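Side-chain contacts in endo-1,4-b-d-mannanase (Trichoderma reesei, PDB 1QNR), which hydrolyses internal beta-1,4-mannosidic bonds in mannan chains as a family 5 glycoside hydrolase: residues 139-144 with 185-190; 162-167 with 189-194; 46-51 with 306-311. All blocks are in the same frame, centred on the assembly; numbering follows the deposited sequence. Where two conformers were deposited one is given.

All three contacts belong to one catalytic barrel. Contacts 1 and 2 are direct neighbours, with centres 10 Å apart and helix 178-194 in common; Y144 OH reaches L166 O at 2.8 Å, probably a hydrogen bond, and V187 CG1 packs on L166 CD2. Contact 3 lies beyond the chain's centre, 25 Å from contact 2 and 32 Å from contact 1, centre to centre. Contacts 2 and 3 nevertheless reach the same barrel sheet, through strands 161-165 and 300-309. Both strands probably lead toward the catalytic end of the barrel: E169, a few residues past the first, and Y243, touched by W306 of the second, both neighbour a glycan in the model.

Contact 1: residues 139-144 with 185-190; sequences AAQTQY and TSVSQY
Y144 and V187 meet head-on between two neighbouring helices, 138-155 and 178-194, each side chain reaching out from its own backbone. The tyrosine presents the rim of its ring rather than a face: CG1 of V187 sits near the ring plane, beside the corner formed by CE2 and the hydroxyl. From there Y144 CE2 is 3.8 Å from V187 CG1 and 4.0 Å from V187 CG2, so both methyls share the same ring carbon. The hydroxyl oxygen also brushes a methyl, Y144 OH lying 3.8 Å from V187 CG1. With CG anti to the backbone N (chi1 168°), the tyrosine ring is carried across to the second helix; V187 points toward the tyrosine's helix, and the two side chains come from opposite directions.

Q141 comes in one turn earlier on the same helix and curls round, with chi1 -71° and chi2 -56°, to bring its amide near the valine. The touch is loose, 4.5 Å from Q141 OE1 to V187 CG2. Its amide is held elsewhere, NE2 donating to W134 O and OE1 accepting from W183 NE1, which should fix which way round the group is turned. Y144 also touches V111 and Y123.

V187 also leans on R145, whose NH1 is bonded by S186 OG, so a polar tie between the two helices runs beside the apolar one. While the CE2 rim of Y144 packs on the valine, its hydroxyl both grazes CG1 and bonds L166 O. Apolar packing, with no polar bond, joins Y144 to V187, and the hydroxyl's backbone partner probably helps fix where the end of the ring lies.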
loop_
_atom_site.group_PDB
_atom_site.type_symbol
_atom_site.label_atom_id
_atom_site.label_comp_id
_atom_site.label_asym_id
_atom_site.label_seq_id
_atom_site.Cartn_x
_atom_site.Cartn_y
_atom_site.Cartn_z
ATOM N N ALA A 139 -4.108 -15.304 19.832
ATOM C CA ALA A 139 -5.278 -15.652 19.005
ATOM C C ALA A 139 -5.393 -14.692 17.826
ATOM O O ALA A 139 -5.731 -15.141 16.702
ATOM C CB ALA A 139 -6.525 -15.580 19.876
ATOM N N ALA A 140 -5.123 -13.392 18.027
ATOM C CA ALA A 140 -5.247 -12.447 16.861
ATOM C C ALA A 140 -4.173 -12.753 15.826
ATOM O O ALA A 140 -4.505 -12.737 14.597
ATOM C CB ALA A 140 -5.102 -10.993 17.367
ATOM N N GLN A 141 -2.922 -12.998 16.253
ATOM C CA GLN A 141 -1.854 -13.254 15.254
ATOM C C GLN A 141 -2.058 -14.604 14.561
ATOM O O GLN A 141 -1.724 -14.708 13.379
ATOM C CB GLN A 141 -0.474 -13.189 15.961
ATOM C CG GLN A 141 -0.075 -11.758 16.370
ATOM C CD GLN A 141 -0.076 -10.784 15.178
ATOM O OE1 GLN A 141 0.544 -11.057 14.137
ATOM N NE2 GLN A 141 -0.793 -9.660 15.362
ATOM N N THR A 142 -2.618 -15.626 15.286
ATOM C CA THR A 142 -2.891 -16.900 14.643
ATOM C C THR A 142 -3.917 -16.759 13.528
ATOM O O THR A 142 -3.747 -17.263 12.389
ATOM C CB THR A 142 -3.397 -17.925 15.693
ATOM O OG1 THR A 142 -2.257 -18.150 16.563
ATOM C CG2 THR A 142 -3.752 -19.268 15.049
ATOM N N GLN A 143 -4.995 -15.984 13.734
ATOM C CA GLN A 143 -5.968 -15.722 12.667
ATOM C C GLN A 143 -5.418 -14.815 11.579
ATOM O O GLN A 143 -5.652 -15.137 10.372
ATOM C CB GLN A 143 -7.305 -15.183 13.249
ATOM C CG GLN A 143 -8.405 -15.114 12.206
ATOM C CD GLN A 143 -8.812 -16.439 11.601
ATOM O OE1 GLN A 143 -8.791 -17.485 12.288
ATOM N NE2 GLN A 143 -9.214 -16.501 10.319
ATOM N N TYR A 144 -4.674 -13.766 11.894
ATOM C CA TYR A 144 -4.024 -12.908 10.868
ATOM C C TYR A 144 -3.152 -13.775 9.961
ATOM O O TYR A 144 -3.178 -13.594 8.703
ATOM C CB TYR A 144 -3.221 -11.788 11.540
ATOM C CG TYR A 144 -2.286 -10.998 10.639
ATOM C CD1 TYR A 144 -2.762 -10.023 9.729
ATOM C CD2 TYR A 144 -0.899 -11.170 10.751
ATOM C CE1 TYR A 144 -1.870 -9.325 8.906
ATOM C CE2 TYR A 144 0.002 -10.436 9.957
ATOM C CZ TYR A 144 -0.509 -9.539 9.010
ATOM O OH TYR A 144 0.450 -8.852 8.250
ATOM N N THR A 185 9.671 -8.665 11.417
ATOM C CA THR A 185 10.671 -9.688 11.099
ATOM C C THR A 185 9.989 -11.043 11.004
ATOM O O THR A 185 10.192 -11.804 9.967
ATOM C CB THR A 185 11.765 -9.678 12.222
ATOM O OG1 THR A 185 12.467 -8.452 12.203
ATOM C CG2 THR A 185 12.775 -10.824 12.030
ATOM N N SER A 186 9.218 -11.465 11.991
ATOM C CA SER A 186 8.561 -12.774 11.972
ATOM C C SER A 186 7.525 -12.921 10.860
ATOM O O SER A 186 7.488 -13.980 10.149
ATOM C CB SER A 186 7.865 -13.019 13.337
ATOM O OG SER A 186 7.377 -14.358 13.315
ATOM N N VAL A 187 6.671 -11.875 10.647
ATOM C CA VAL A 187 5.626 -12.047 9.620
ATOM C C VAL A 187 6.262 -12.034 8.235
ATOM O O VAL A 187 5.813 -12.841 7.374
ATOM C CB VAL A 187 4.542 -10.953 9.738
ATOM C CG1 VAL A 187 3.516 -11.001 8.599
ATOM C CG2 VAL A 187 3.791 -11.043 11.087
ATOM N N SER A 188 7.250 -11.198 7.953
ATOM C CA SER A 188 7.849 -11.216 6.568
ATOM C C SER A 188 8.557 -12.544 6.338
ATOM O O SER A 188 8.552 -13.020 5.214
ATOM C CB SER A 188 8.756 -10.012 6.326
ATOM O OG SER A 188 9.873 -9.918 7.283
ATOM N N GLN A 189 9.252 -13.121 7.339
ATOM C CA GLN A 189 9.784 -14.492 7.173
ATOM C C GLN A 189 8.683 -15.476 6.856
ATOM O O GLN A 189 8.867 -16.366 5.953
ATOM C CB GLN A 189 10.539 -14.972 8.460
ATOM C CG GLN A 189 11.871 -14.307 8.700
ATOM C CD GLN A 189 12.469 -14.694 10.066
ATOM O OE1 GLN A 189 11.996 -15.649 10.718
ATOM N NE2 GLN A 189 13.507 -13.989 10.438
ATOM N N TYR A 190 7.500 -15.386 7.482
ATOM C CA TYR A 190 6.378 -16.294 7.155
ATOM C C TYR A 190 5.913 -16.105 5.735
ATOM O O TYR A 190 5.681 -17.102 4.989
ATOM C CB TYR A 190 5.235 -16.043 8.169
ATOM C CG TYR A 190 3.993 -16.882 7.922
ATOM C CD1 TYR A 190 4.113 -18.283 7.949
ATOM C CD2 TYR A 190 2.725 -16.383 7.639
ATOM C CE1 TYR A 190 3.043 -19.162 7.683
ATOM C CE2 TYR A 190 1.613 -17.197 7.436
ATOM C CZ TYR A 190 1.821 -18.570 7.418
ATOM O OH TYR A 190 0.708 -19.398 7.146
#

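Contact 2: residues 162-167 with 189-194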
loop_
_atom_site.group_PDB
_atom_site.type_symbol
_atom_site.label_atom_id
_atom_site.label_comp_id
_atom_site.label_asym_id
_atom_site.label_seq_id
_atom_site.Cartn_x
_atom_site.Cartn_y
_atom_site.Cartn_z
ATOM N N PHE A 162 3.196 -7.072 -7.529
ATOM C CA PHE A 162 4.413 -6.253 -7.329
ATOM C C PHE A 162 5.084 -6.619 -6.001
ATOM O O PHE A 162 6.279 -6.958 -5.914
ATOM C CB PHE A 162 4.126 -4.734 -7.330
ATOM C CG PHE A 162 5.340 -3.830 -7.352
ATOM C CD1 PHE A 162 5.992 -3.511 -6.151
ATOM C CD2 PHE A 162 5.856 -3.289 -8.528
ATOM C CE1 PHE A 162 7.082 -2.633 -6.091
ATOM C CE2 PHE A 162 6.917 -2.402 -8.525
ATOM C CZ PHE A 162 7.581 -2.117 -7.304
ATOM N N ALA A 163 4.286 -6.582 -4.926
ATOM C CA ALA A 163 4.768 -6.963 -3.577
ATOM C C ALA A 163 3.578 -7.286 -2.639
ATOM O O ALA A 163 2.509 -6.632 -2.726
ATOM C CB ALA A 163 5.562 -5.795 -2.942
ATOM N N TRP A 164 3.877 -8.166 -1.679
ATOM C CA TRP A 164 2.966 -8.354 -0.512
ATOM C C TRP A 164 3.346 -7.264 0.515
ATOM O O TRP A 164 4.552 -6.896 0.629
ATOM C CB TRP A 164 3.203 -9.730 0.108
ATOM C CG TRP A 164 2.882 -10.889 -0.818
ATOM C CD1 TRP A 164 3.746 -11.836 -1.255
ATOM C CD2 TRP A 164 1.605 -11.141 -1.439
ATOM N NE1 TRP A 164 3.083 -12.735 -2.082
ATOM C CE2 TRP A 164 1.787 -12.275 -2.264
ATOM C CE3 TRP A 164 0.352 -10.497 -1.426
ATOM C CZ2 TRP A 164 0.758 -12.875 -2.997
ATOM C CZ3 TRP A 164 -0.680 -11.038 -2.220
ATOM C CH2 TRP A 164 -0.438 -12.197 -3.004
ATOM N N GLU A 165 2.363 -6.761 1.250
ATOM C CA GLU A 165 2.597 -5.675 2.221
ATOM C C GLU A 165 1.936 -6.091 3.518
ATOM O O GLU A 165 0.776 -6.519 3.621
ATOM C CB GLU A 165 2.055 -4.365 1.617
ATOM C CG GLU A 165 2.228 -3.147 2.564
ATOM C CD GLU A 165 2.062 -1.858 1.749
ATOM O OE1 GLU A 165 0.889 -1.452 1.592
ATOM O OE2 GLU A 165 3.140 -1.423 1.212
ATOM N N LEU A 166 2.744 -5.957 4.625
ATOM C CA LEU A 166 2.244 -6.477 5.909
ATOM C C LEU A 166 1.001 -5.734 6.352
ATOM O O LEU A 166 0.055 -6.419 6.874
ATOM C CB LEU A 166 3.375 -6.455 6.951
ATOM C CG LEU A 166 4.688 -7.168 6.595
ATOM C CD1 LEU A 166 5.531 -7.340 7.900
ATOM C CD2 LEU A 166 4.471 -8.488 5.875
ATOM N N GLY A 167 0.899 -4.402 6.221
ATOM C CA GLY A 167 -0.370 -3.742 6.579
ATOM C C GLY A 167 -0.353 -2.338 5.982
ATOM O O GLY A 167 0.657 -1.830 5.456
ATOM N N GLN A 189 9.252 -13.121 7.339
ATOM C CA GLN A 189 9.784 -14.492 7.173
ATOM C C GLN A 189 8.683 -15.476 6.856
ATOM O O GLN A 189 8.867 -16.366 5.953
ATOM C CB GLN A 189 10.539 -14.972 8.460
ATOM C CG GLN A 189 11.871 -14.307 8.700
ATOM C CD GLN A 189 12.469 -14.694 10.066
ATOM O OE1 GLN A 189 11.996 -15.649 10.718
ATOM N NE2 GLN A 189 13.507 -13.989 10.438
ATOM N N TYR A 190 7.500 -15.386 7.482
ATOM C CA TYR A 190 6.378 -16.294 7.155
ATOM C C TYR A 190 5.913 -16.105 5.735
ATOM O O TYR A 190 5.681 -17.102 4.989
ATOM C CB TYR A 190 5.235 -16.043 8.169
ATOM C CG TYR A 190 3.993 -16.882 7.922
ATOM C CD1 TYR A 190 4.113 -18.283 7.949
ATOM C CD2 TYR A 190 2.725 -16.383 7.639
ATOM C CE1 TYR A 190 3.043 -19.162 7.683
ATOM C CE2 TYR A 190 1.613 -17.197 7.436
ATOM C CZ TYR A 190 1.821 -18.570 7.418
ATOM O OH TYR A 190 0.708 -19.398 7.146
ATOM N N VAL A 191 5.757 -14.865 5.265
ATOM C CA VAL A 191 5.327 -14.646 3.865
ATOM C C VAL A 191 6.347 -15.247 2.901
ATOM O O VAL A 191 5.939 -15.951 1.927
ATOM C CB VAL A 191 5.152 -13.125 3.549
ATOM C CG1 VAL A 191 4.761 -12.882 2.070
ATOM C CG2 VAL A 191 4.046 -12.524 4.431
ATOM N N LYS A 192 7.645 -15.068 3.150
ATOM C CA LYS A 192 8.681 -15.662 2.274
ATOM C C LYS A 192 8.624 -17.189 2.280
ATOM O O LYS A 192 8.983 -17.854 1.257
ATOM C CB LYS A 192 10.088 -15.159 2.638
ATOM C CG LYS A 192 10.267 -13.643 2.372
ATOM C CD LYS A 192 10.352 -13.325 0.883
ATOM C CE LYS A 192 10.996 -11.935 0.679
ATOM N NZ LYS A 192 11.053 -11.501 -0.753
ATOM N N SER A 193 8.152 -17.802 3.382
ATOM C CA SER A 193 8.027 -19.284 3.447
ATOM C C SER A 193 6.862 -19.802 2.628
ATOM O O SER A 193 6.800 -21.016 2.309
ATOM C CB SER A 193 7.839 -19.747 4.926
ATOM O OG SER A 193 6.499 -19.639 5.451
ATOM N N LEU A 194 5.884 -18.897 2.299
ATOM C CA LEU A 194 4.750 -19.268 1.483
ATOM C C LEU A 194 4.954 -18.950 -0.000
ATOM O O LEU A 194 4.187 -19.486 -0.855
ATOM C CB LEU A 194 3.490 -18.421 1.885
ATOM C CG LEU A 194 3.053 -18.634 3.348
ATOM C CD1 LEU A 194 1.866 -17.700 3.650
ATOM C CD2 LEU A 194 2.556 -20.095 3.533
#
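W164 leans its five-membered ring on V191, strand against helix. Starting at the root, W164 CB already lies 4.0 Å from V191 CG1, and CG stays at that same separation. One atom farther on comes the closest approach, W164 CD1 to V191 CG1 at 3.6 Å, the methyl coming in obliquely to the ring. Chi1 of -63° sets CG beside the backbone N and brings the five-membered ring to the helix, so that the side chain crosses V191 at a slant. Next, NE1 passes beyond the valine and donates to D195 OD2, just past the helix segment. Elsewhere the indole touches V152 and Y155 of helix 138-155 and meets the ring of H198 with planes about perpendicular.

The other methyl of V191 takes a looser neighbour, CG2 resting 4.3 Å from L166 CD2, so one valine spans two residues of the strand side. Between those two, E165 points away from the helix and forms a salt bridge with R54.

The backbone of W164 pairs with L199 and T201, the next strand. Strand 161-165, helix 178-194 and strand 199-201 thus form a beta-alpha-beta unit, its helix packed on the outer surface of the parallel barrel, as in the TIM-barrel fold of family 5.

Contact 3: residues 46-51 with 306-311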
loop_
_atom_site.group_PDB
_atom_site.type_symbol
_atom_site.label_atom_id
_atom_site.label_comp_id
_atom_site.label_asym_id
_atom_site.label_seq_id
_atom_site.Cartn_x
_atom_site.Cartn_y
_atom_site.Cartn_z
ATOM N N SER A 46 -3.728 1.997 -17.183
ATOM C CA SER A 46 -2.697 1.513 -18.102
ATOM C C SER A 46 -2.469 2.481 -19.268
ATOM O O SER A 46 -1.303 2.783 -19.602
ATOM C CB SER A 46 -3.044 0.114 -18.533
ATOM O OG SER A 46 -2.176 -0.325 -19.608
ATOM N N SER A 47 -3.552 2.998 -19.884
ATOM C CA SER A 47 -3.315 3.946 -21.015
ATOM C C SER A 47 -2.709 5.268 -20.584
ATOM O O SER A 47 -2.042 6.016 -21.347
ATOM C CB SER A 47 -4.617 4.129 -21.810
ATOM O OG SER A 47 -5.552 4.829 -21.066
ATOM N N SER A 48 -2.821 5.662 -19.281
ATOM C CA SER A 48 -2.139 6.846 -18.752
ATOM C C SER A 48 -0.638 6.610 -18.562
ATOM O O SER A 48 0.095 7.588 -18.326
ATOM C CB SER A 48 -2.772 7.157 -17.353
ATOM O OG SER A 48 -4.116 7.592 -17.446
ATOM N N GLY A 49 -0.173 5.377 -18.632
ATOM C CA GLY A 49 1.261 5.093 -18.486
ATOM C C GLY A 49 1.717 4.668 -17.104
ATOM O O GLY A 49 2.926 4.571 -16.885
ATOM N N LEU A 50 0.750 4.496 -16.173
ATOM C CA LEU A 50 1.089 4.042 -14.825
ATOM C C LEU A 50 1.319 2.527 -14.873
ATOM O O LEU A 50 0.617 1.787 -15.615
ATOM C CB LEU A 50 -0.077 4.407 -13.877
ATOM C CG LEU A 50 -0.318 5.931 -13.735
ATOM C CD1 LEU A 50 -1.540 6.160 -12.824
ATOM C CD2 LEU A 50 0.884 6.683 -13.196
ATOM N N LYS A 51 2.208 2.066 -14.005
ATOM C CA LYS A 51 2.599 0.615 -14.106
ATOM C C LYS A 51 2.190 -0.177 -12.886
ATOM O O LYS A 51 2.159 -1.459 -12.930
ATOM C CB LYS A 51 4.153 0.501 -14.217
ATOM C CG LYS A 51 4.630 0.889 -15.660
ATOM C CD LYS A 51 6.174 0.608 -15.749
ATOM C CE LYS A 51 6.614 0.891 -17.212
ATOM N NZ LYS A 51 8.121 0.609 -17.389
ATOM N N TRP A 306 -1.972 9.391 -3.771
ATOM C CA TRP A 306 -3.283 9.041 -3.205
ATOM C C TRP A 306 -4.279 10.077 -3.684
ATOM O O TRP A 306 -4.102 11.295 -3.311
ATOM C CB TRP A 306 -3.209 9.002 -1.635
ATOM C CG TRP A 306 -4.560 8.602 -1.066
ATOM C CD1 TRP A 306 -5.640 9.417 -0.832
ATOM C CD2 TRP A 306 -4.969 7.282 -0.640
ATOM N NE1 TRP A 306 -6.695 8.686 -0.325
ATOM C CE2 TRP A 306 -6.303 7.352 -0.174
ATOM C CE3 TRP A 306 -4.301 6.039 -0.596
ATOM C CZ2 TRP A 306 -7.015 6.263 0.278
ATOM C CZ3 TRP A 306 -4.997 4.929 -0.058
ATOM C CH2 TRP A 306 -6.345 5.018 0.362
ATOM N N GLN A 307 -5.263 9.816 -4.578
ATOM C CA GLN A 307 -5.604 8.470 -5.053
ATOM C C GLN A 307 -6.351 8.608 -6.392
ATOM O O GLN A 307 -6.828 9.701 -6.769
ATOM C CB GLN A 307 -6.558 7.755 -4.071
ATOM C CG GLN A 307 -7.938 8.474 -3.853
ATOM C CD GLN A 307 -8.939 7.612 -3.067
ATOM O OE1 GLN A 307 -9.008 6.392 -3.114
ATOM N NE2 GLN A 307 -9.845 8.303 -2.297
ATOM N N TRP A 308 -6.456 7.471 -7.138
ATOM C CA TRP A 308 -7.249 7.470 -8.370
ATOM C C TRP A 308 -8.742 7.658 -8.133
ATOM O O TRP A 308 -9.282 7.058 -7.191
ATOM C CB TRP A 308 -7.030 6.054 -9.041
ATOM C CG TRP A 308 -7.470 5.958 -10.498
ATOM C CD1 TRP A 308 -8.647 5.507 -10.982
ATOM C CD2 TRP A 308 -6.702 6.477 -11.603
ATOM N NE1 TRP A 308 -8.641 5.615 -12.392
ATOM C CE2 TRP A 308 -7.459 6.270 -12.780
ATOM C CE3 TRP A 308 -5.403 7.050 -11.695
ATOM C CZ2 TRP A 308 -6.998 6.611 -14.076
ATOM C CZ3 TRP A 308 -4.947 7.397 -12.988
ATOM C CH2 TRP A 308 -5.764 7.183 -14.159
ATOM N N GLY A 309 -9.384 8.463 -8.995
ATOM C CA GLY A 309 -10.873 8.533 -9.034
ATOM C C GLY A 309 -11.324 8.223 -10.474
ATOM O O GLY A 309 -10.597 8.579 -11.405
ATOM N N ASP A 310 -12.440 7.494 -10.556
ATOM C CA ASP A 310 -12.918 7.188 -11.931
ATOM C C ASP A 310 -14.441 7.059 -11.915
ATOM O O ASP A 310 -15.108 7.192 -10.859
ATOM C CB ASP A 310 -12.262 5.858 -12.418
ATOM C CG ASP A 310 -11.939 5.910 -13.913
ATOM O OD1 ASP A 310 -12.734 6.476 -14.733
ATOM O OD2 ASP A 310 -10.874 5.327 -14.292
ATOM N N THR A 311 -15.043 6.891 -13.094
ATOM C CA THR A 311 -16.485 6.758 -13.229
ATOM C C THR A 311 -16.826 5.612 -14.159
ATOM O O THR A 311 -15.908 5.118 -14.910
ATOM C CB THR A 311 -17.127 8.073 -13.775
ATOM O OG1 THR A 311 -16.728 8.293 -15.145
ATOM C CG2 THR A 311 -16.758 9.276 -12.915
#
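W308 turns one corner of its six-membered ring to L50 and S48, which meet neighbouring rim atoms, and these three residues make the whole contact. The tryptophan gives up the most surface. Its CG is anti to the backbone N (chi1 -165°), which swings the indole off strand 300-309 toward the end of helix 35-47. L50 approaches the benzo ring at a slant: its CD1 is 3.6 Å from W308 CZ3 and 4.1 Å from W308 CE3, an ordinary apolar contact. S48 stands at the rim instead, in the ring plane, with OG 3.7 Å from W308 CH2. That hydroxyl is bonded elsewhere, to H44 O and W332 NE1, so the indole meets an oxygen already held in place.

Between S48 and L50 the chain turns through G49, whose positive phi of 97° belongs to a Schellman motif at the helix end; S48 and L50, on either side of it in sequence, both point toward the strand segment. I45 and V336 pack against L50 as well.

The pyrrole side is fixed by polar means. W308 NE1 donates to D310 OD2 at 2.9 Å, an N-H...O angle of 159°, the oxygen lying near the ring plane; H44 ND1 bonds the same oxygen. D310 OD1 meanwhile takes T311 N. A leucine in place of W308 would probably leave D310 OD2 without its indole donor and open a gap beside L50 and S48.

One flat group is therefore held at two ends, by a carboxylate at the pyrrole nitrogen and by packing along the outer rim of the benzo ring, which should leave the indole little freedom to rotate as it links the strand to the helix terminus.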